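Local coordinates for second substrate binding domain of putative amino acid ABC transporter (Streptococcus pneumoniae, PDB 4OEN), which probably binds an amino acid outside the cell and delivers it to an ABC transporter as one of its substrate-binding domains, at residues I7-S11 with P49-A54; I92-E97 with K172-S178. One frame throughout, in Å; residues are numbered along the deposited sequence. Where two conformers were deposited one is given.

Contact 1 of 2, residues I7-S11 with P49-A54; sequences IASDS and PGFDAA
Ala8 CB lies alongside Ala54 CB, 3.6 Å away, the two methyl groups passing flank to flank where strand 5-8 meets the first turn of helix 51-60. Their small size lets backbone and helix come close: the CA atoms of Ala8 and Ala54 are 5.0 Å apart. The methyl of Ala54 also reaches the next backbone step, 3.9 Å from Ser9 N, and touches Ile66 of strand 65-66. Beyond the alanines the two segments are joined by polar groups. Gly50 N donates to Ser9 O at 3.2 Å, approaching in the carbonyl plane, while the CD edge of Pro49 rests on the same oxygen. Ser9 OG turns elsewhere, to Ile67 O. Gly50 is the N-cap residue and has a positive phi, a backbone shape suited to glycine. Asp10 CG is swung anti to N (chi1 -159°), which carries the carboxylate over the start of the helix. There OD1 takes a short but weak bond from Ser11 N at 2.8 Å and a longer, also weak one from Phe51 N at 3.3 Å, bent to 126°. The carboxylate is thus tied to its own loop and to an amide of the first helical turn, whose dipole would probably stabilise its negative charge. Phe51 CB sits 4.0 Å from Asp10 CG, but the ring leads away, its plane 53° from the carboxylate, and touches Ile66. An acetate ion, probably from the crystallisation liquor, lies about 3 Å from the Asp10 side chain. Strand 5-8 is flanked by parallel strands 44-47 and 65-66, which helix 51-60 connects; a loop after a parallel strand meeting a helix N-terminus is characteristic of the alpha/beta lobes of the type II periplasmic binding protein fold.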
loop_
_atom_site.group_PDB
_atom_site.type_symbol
_atom_site.label_atom_id
_atom_site.label_comp_id
_atom_site.label_asym_id
_atom_site.label_seq_id
_atom_site.Cartn_x
_atom_site.Cartn_y
_atom_site.Cartn_z
ATOM N N ILE A 7 -19.433 0.759 2.509
ATOM C CA ILE A 7 -17.981 0.845 2.592
ATOM C C ILE A 7 -17.464 1.720 1.474
ATOM O O ILE A 7 -17.660 1.418 0.311
ATOM C CB ILE A 7 -17.292 -0.537 2.484
ATOM C CG1 ILE A 7 -17.911 -1.527 3.477
ATOM C CG2 ILE A 7 -15.779 -0.392 2.699
ATOM C CD1 ILE A 7 -17.791 -1.093 4.926
ATOM N N ALA A 8 -16.811 2.814 1.835
ATOM C CA ALA A 8 -16.329 3.753 0.840
ATOM C C ALA A 8 -14.837 3.574 0.605
ATOM O O ALA A 8 -14.086 3.254 1.531
ATOM C CB ALA A 8 -16.644 5.175 1.279
ATOM N N SER A 9 -14.410 3.781 -0.639
ATOM C CA SER A 9 -13.024 3.560 -0.993
ATOM C C SER A 9 -12.534 4.551 -2.042
ATOM O O SER A 9 -13.280 5.417 -2.516
ATOM C CB SER A 9 -12.850 2.115 -1.493
ATOM O OG SER A 9 -11.485 1.799 -1.665
ATOM N N ASP A 10 -11.251 4.442 -2.371
ATOM C CA ASP A 10 -10.667 5.200 -3.468
ATOM C C ASP A 10 -11.019 4.553 -4.801
ATOM O O ASP A 10 -11.615 3.477 -4.852
ATOM C CB ASP A 10 -9.147 5.273 -3.267
ATOM C CG ASP A 10 -8.487 6.405 -4.021
ATOM O OD1 ASP A 10 -9.171 7.247 -4.649
ATOM O OD2 ASP A 10 -7.249 6.480 -3.943
ATOM N N SER A 11 -10.652 5.209 -5.889
ATOM C CA SER A 11 -10.925 4.678 -7.210
ATOM C C SER A 11 -9.645 4.266 -7.939
ATOM O O SER A 11 -9.689 3.472 -8.878
ATOM C CB SER A 11 -11.703 5.709 -8.036
ATOM O OG SER A 11 -10.961 6.903 -8.188
ATOM N N PRO A 49 -15.834 6.671 -4.296
ATOM C CA PRO A 49 -15.934 8.108 -4.584
ATOM C C PRO A 49 -14.588 8.824 -4.549
ATOM O O PRO A 49 -14.529 10.010 -4.860
ATOM C CB PRO A 49 -16.845 8.612 -3.465
ATOM C CG PRO A 49 -16.507 7.732 -2.307
ATOM C CD PRO A 49 -16.247 6.363 -2.914
ATOM N N GLY A 50 -13.526 8.107 -4.191
ATOM C CA GLY A 50 -12.227 8.721 -4.018
ATOM C C GLY A 50 -11.900 8.800 -2.539
ATOM O O GLY A 50 -12.802 8.817 -1.710
ATOM N N PHE A 51 -10.612 8.885 -2.220
ATOM C CA PHE A 51 -10.143 8.790 -0.836
ATOM C C PHE A 51 -10.690 9.911 0.037
ATOM O O PHE A 51 -11.261 9.656 1.087
ATOM C CB PHE A 51 -8.616 8.797 -0.802
ATOM C CG PHE A 51 -8.036 8.574 0.575
ATOM C CD1 PHE A 51 -8.197 7.367 1.229
ATOM C CD2 PHE A 51 -7.317 9.568 1.202
ATOM C CE1 PHE A 51 -7.655 7.169 2.499
ATOM C CE2 PHE A 51 -6.776 9.378 2.462
ATOM C CZ PHE A 51 -6.941 8.179 3.112
ATOM N N ASP A 52 -10.505 11.151 -0.397
ATOM C CA ASP A 52 -11.001 12.293 0.367
ATOM C C ASP A 52 -12.518 12.275 0.524
ATOM O O ASP A 52 -13.036 12.585 1.598
ATOM C CB ASP A 52 -10.561 13.593 -0.285
ATOM C CG ASP A 52 -9.082 13.856 -0.101
ATOM O OD1 ASP A 52 -8.457 13.160 0.731
ATOM O OD2 ASP A 52 -8.553 14.767 -0.770
ATOM N N ALA A 53 -13.224 11.902 -0.541
ATOM C CA ALA A 53 -14.685 11.835 -0.507
ATOM C C ALA A 53 -15.153 10.700 0.408
ATOM O O ALA A 53 -16.178 10.829 1.086
ATOM C CB ALA A 53 -15.242 11.659 -1.903
ATOM N N ALA A 54 -14.400 9.604 0.415
ATOM C CA ALA A 54 -14.655 8.474 1.316
ATOM C C ALA A 54 -14.492 8.889 2.783
ATOM O O ALA A 54 -15.307 8.538 3.641
ATOM C CB ALA A 54 -13.731 7.309 0.985
#

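Contact 2 of 2, residues I92-E97 with K172-S178; sequences ILGVKE and KLKTPIS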
loop_
_atom_site.group_PDB
_atom_site.type_symbol
_atom_site.label_atom_id
_atom_site.label_comp_id
_atom_site.label_asym_id
_atom_site.label_seq_id
_atom_site.Cartn_x
_atom_site.Cartn_y
_atom_site.Cartn_z
ATOM N N ILE A 92 11.246 0.273 -0.021
ATOM C CA ILE A 92 12.138 -0.808 -0.442
ATOM C C ILE A 92 12.946 -0.387 -1.655
ATOM O O ILE A 92 12.509 0.431 -2.464
ATOM C CB ILE A 92 11.314 -2.101 -0.732
ATOM C CG1 ILE A 92 12.193 -3.345 -0.739
ATOM C CG2 ILE A 92 10.523 -1.988 -2.025
ATOM C CD1 ILE A 92 11.368 -4.630 -0.729
ATOM N N LEU A 93 14.155 -0.922 -1.756
ATOM C CA LEU A 93 15.007 -0.655 -2.906
ATOM C C LEU A 93 14.582 -1.480 -4.128
ATOM O O LEU A 93 14.272 -2.671 -4.012
ATOM C CB LEU A 93 16.474 -0.970 -2.568
ATOM C CG LEU A 93 17.494 -0.364 -3.536
ATOM C CD1 LEU A 93 17.754 1.102 -3.202
ATOM C CD2 LEU A 93 18.795 -1.177 -3.537
ATOM N N GLY A 94 14.603 -0.859 -5.302
ATOM C CA GLY A 94 14.338 -1.565 -6.554
ATOM C C GLY A 94 15.518 -1.431 -7.498
ATOM O O GLY A 94 16.103 -0.352 -7.588
ATOM N N VAL A 95 15.896 -2.522 -8.167
ATOM C CA VAL A 95 16.925 -2.495 -9.208
ATOM C C VAL A 95 16.520 -3.363 -10.402
ATOM O O VAL A 95 15.604 -4.185 -10.305
ATOM C CB VAL A 95 18.307 -2.980 -8.670
ATOM C CG1 VAL A 95 18.824 -2.055 -7.580
ATOM C CG2 VAL A 95 18.224 -4.430 -8.166
ATOM N N LYS A 96 17.184 -3.178 -11.541
ATOM C CA LYS A 96 16.975 -4.075 -12.673
ATOM C C LYS A 96 17.421 -5.494 -12.346
ATOM O O LYS A 96 18.284 -5.706 -11.490
ATOM C CB LYS A 96 17.708 -3.564 -13.908
ATOM C CG LYS A 96 17.273 -2.165 -14.306
ATOM C CD LYS A 96 17.988 -1.707 -15.571
ATOM C CE LYS A 96 17.562 -2.520 -16.780
ATOM N NZ LYS A 96 18.264 -2.067 -18.014
ATOM N N GLU A 97 16.858 -6.438 -13.055
ATOM C CA GLU A 97 17.170 -7.822 -12.857
ATOM C C GLU A 97 18.637 -8.120 -12.868
ATOM O O GLU A 97 19.098 -8.949 -12.165
ATOM C CB GLU A 97 16.532 -8.609 -13.978
ATOM C CG GLU A 97 15.045 -8.586 -13.842
ATOM C CD GLU A 97 14.557 -9.717 -12.993
ATOM O OE1 GLU A 97 15.307 -10.195 -12.163
ATOM O OE2 GLU A 97 13.423 -10.144 -13.191
ATOM N N LYS A 172 10.547 -6.325 -15.045
ATOM C CA LYS A 172 11.766 -7.063 -14.772
ATOM C C LYS A 172 12.642 -6.316 -13.780
ATOM O O LYS A 172 13.770 -5.940 -14.093
ATOM C CB LYS A 172 12.526 -7.331 -16.077
ATOM C CG LYS A 172 11.711 -8.110 -17.092
ATOM C CD LYS A 172 11.376 -9.510 -16.595
ATOM C CE LYS A 172 12.573 -10.448 -16.714
ATOM N NZ LYS A 172 12.204 -11.870 -16.435
ATOM N N LEU A 173 12.105 -6.105 -12.585
ATOM C CA LEU A 173 12.839 -5.464 -11.506
ATOM C C LEU A 173 12.963 -6.451 -10.367
ATOM O O LEU A 173 12.271 -7.469 -10.352
ATOM C CB LEU A 173 12.131 -4.185 -11.025
ATOM C CG LEU A 173 11.922 -3.151 -12.129
ATOM C CD1 LEU A 173 11.074 -1.989 -11.626
ATOM C CD2 LEU A 173 13.257 -2.659 -12.619
ATOM N N LYS A 174 13.839 -6.158 -9.415
ATOM C CA LYS A 174 13.982 -7.028 -8.255
ATOM C C LYS A 174 14.214 -6.206 -6.996
ATOM O O LYS A 174 14.543 -5.015 -7.065
ATOM C CB LYS A 174 15.113 -8.036 -8.483
ATOM C CG LYS A 174 16.465 -7.400 -8.651
ATOM C CD LYS A 174 17.503 -8.487 -8.898
ATOM C CE LYS A 174 18.904 -7.915 -8.992
ATOM N NZ LYS A 174 19.885 -9.027 -9.227
ATOM N N THR A 175 14.007 -6.845 -5.852
ATOM C CA THR A 175 14.112 -6.206 -4.551
ATOM C C THR A 175 15.072 -7.024 -3.697
ATOM O O THR A 175 14.661 -7.934 -2.969
ATOM C CB THR A 175 12.743 -6.092 -3.867
ATOM O OG1 THR A 175 12.110 -7.376 -3.873
ATOM C CG2 THR A 175 11.849 -5.100 -4.619
ATOM N N PRO A 176 16.369 -6.716 -3.803
ATOM C CA PRO A 176 17.401 -7.545 -3.170
ATOM C C PRO A 176 17.564 -7.323 -1.660
ATOM O O PRO A 176 18.276 -8.118 -1.005
ATOM C CB PRO A 176 18.666 -7.129 -3.916
ATOM C CG PRO A 176 18.412 -5.708 -4.312
ATOM C CD PRO A 176 16.947 -5.648 -4.639
ATOM N N ILE A 177 16.938 -6.272 -1.129
ATOM C CA ILE A 177 17.036 -5.939 0.294
ATOM C C ILE A 177 15.659 -5.827 0.938
ATOM O O ILE A 177 14.766 -5.173 0.384
ATOM C CB ILE A 177 17.788 -4.611 0.503
ATOM C CG1 ILE A 177 19.113 -4.613 -0.268
ATOM C CG2 ILE A 177 18.029 -4.359 1.992
ATOM C CD1 ILE A 177 19.678 -3.203 -0.480
ATOM N N SER A 178 15.473 -6.449 2.104
ATOM C CA SER A 178 14.187 -6.343 2.791
ATOM C C SER A 178 13.829 -4.879 3.028
ATOM O O SER A 178 14.704 -4.039 3.229
ATOM C CB SER A 178 14.198 -7.096 4.121
ATOM O OG SER A 178 15.016 -6.439 5.069
HETATM O O HOH W 1 15.205 -4.321 -2.177
HETATM O O HOH W 2 15.092 -2.125 0.725
HETATM O O HOH W 3 11.628 -9.749 -11.489
#
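This is an antiparallel strand pairing in which the short strand 173-174 and the loop after it run along the last part of the long strand 87-96. Val95 and Lys174 form the hydrogen-bonded pair: Val95 N gives to Lys174 O at 3.0 Å, and Lys174 N returns a bond to Val95 O at 2.8 Å. On the face they share, Val95 CG2 lies a tight 3.5 Å from Lys174 CG, each of these carbons being placed between its own backbone N and carbonyl carbon. From there the extended Lys174 chain runs past Lys96 O, and NZ reaches Glu97 O at 3.0 Å from above the carbonyl plane, with Ser99 O as a second acceptor. Glu97 N bonds Lys172 O, while Glu97 OE2 and Lys172 NZ make only a long salt bridge, 3.9 Å. Toward Ile177 the two segments separate and water takes over: one molecule links Leu93 O to Ile177 N, another Leu93 N to Ile177 O. Leu93 CD2 and Ile177 CD1 still touch at 3.8 Å, and Ile92 CD1 packs crosswise on Thr175 CB. The Leu173 side chain packs against helices 141-150 and 160-168, whereas Leu93 and Val95 contact strand 155-159, whose backbone bonds Ile92 and Gly94, so that the end of strand 87-96 is flanked within the sheet by strands 155-159 and 173-174.

Both segments of contact 1 precede those of contact 2 in the sequence. Their centres are 31 Å apart and their nearest atoms about 20 Å, on opposite sides of the chain's centre, so neither touches the other. Both are nevertheless connected through strand pairings: strand 5-8 of contact 1 pairs with strand 65-66, which pairs with strand 180-190, and this in turn pairs with strand 87-96 of contact 2. The long strands 87-96 and 180-190 thus connect the two lobes, as the hinge strands do in type II binding proteins. Contact 1 lies in one lobe and contact 2 in the other, consistent with a two-lobed protein that closes around its substrate.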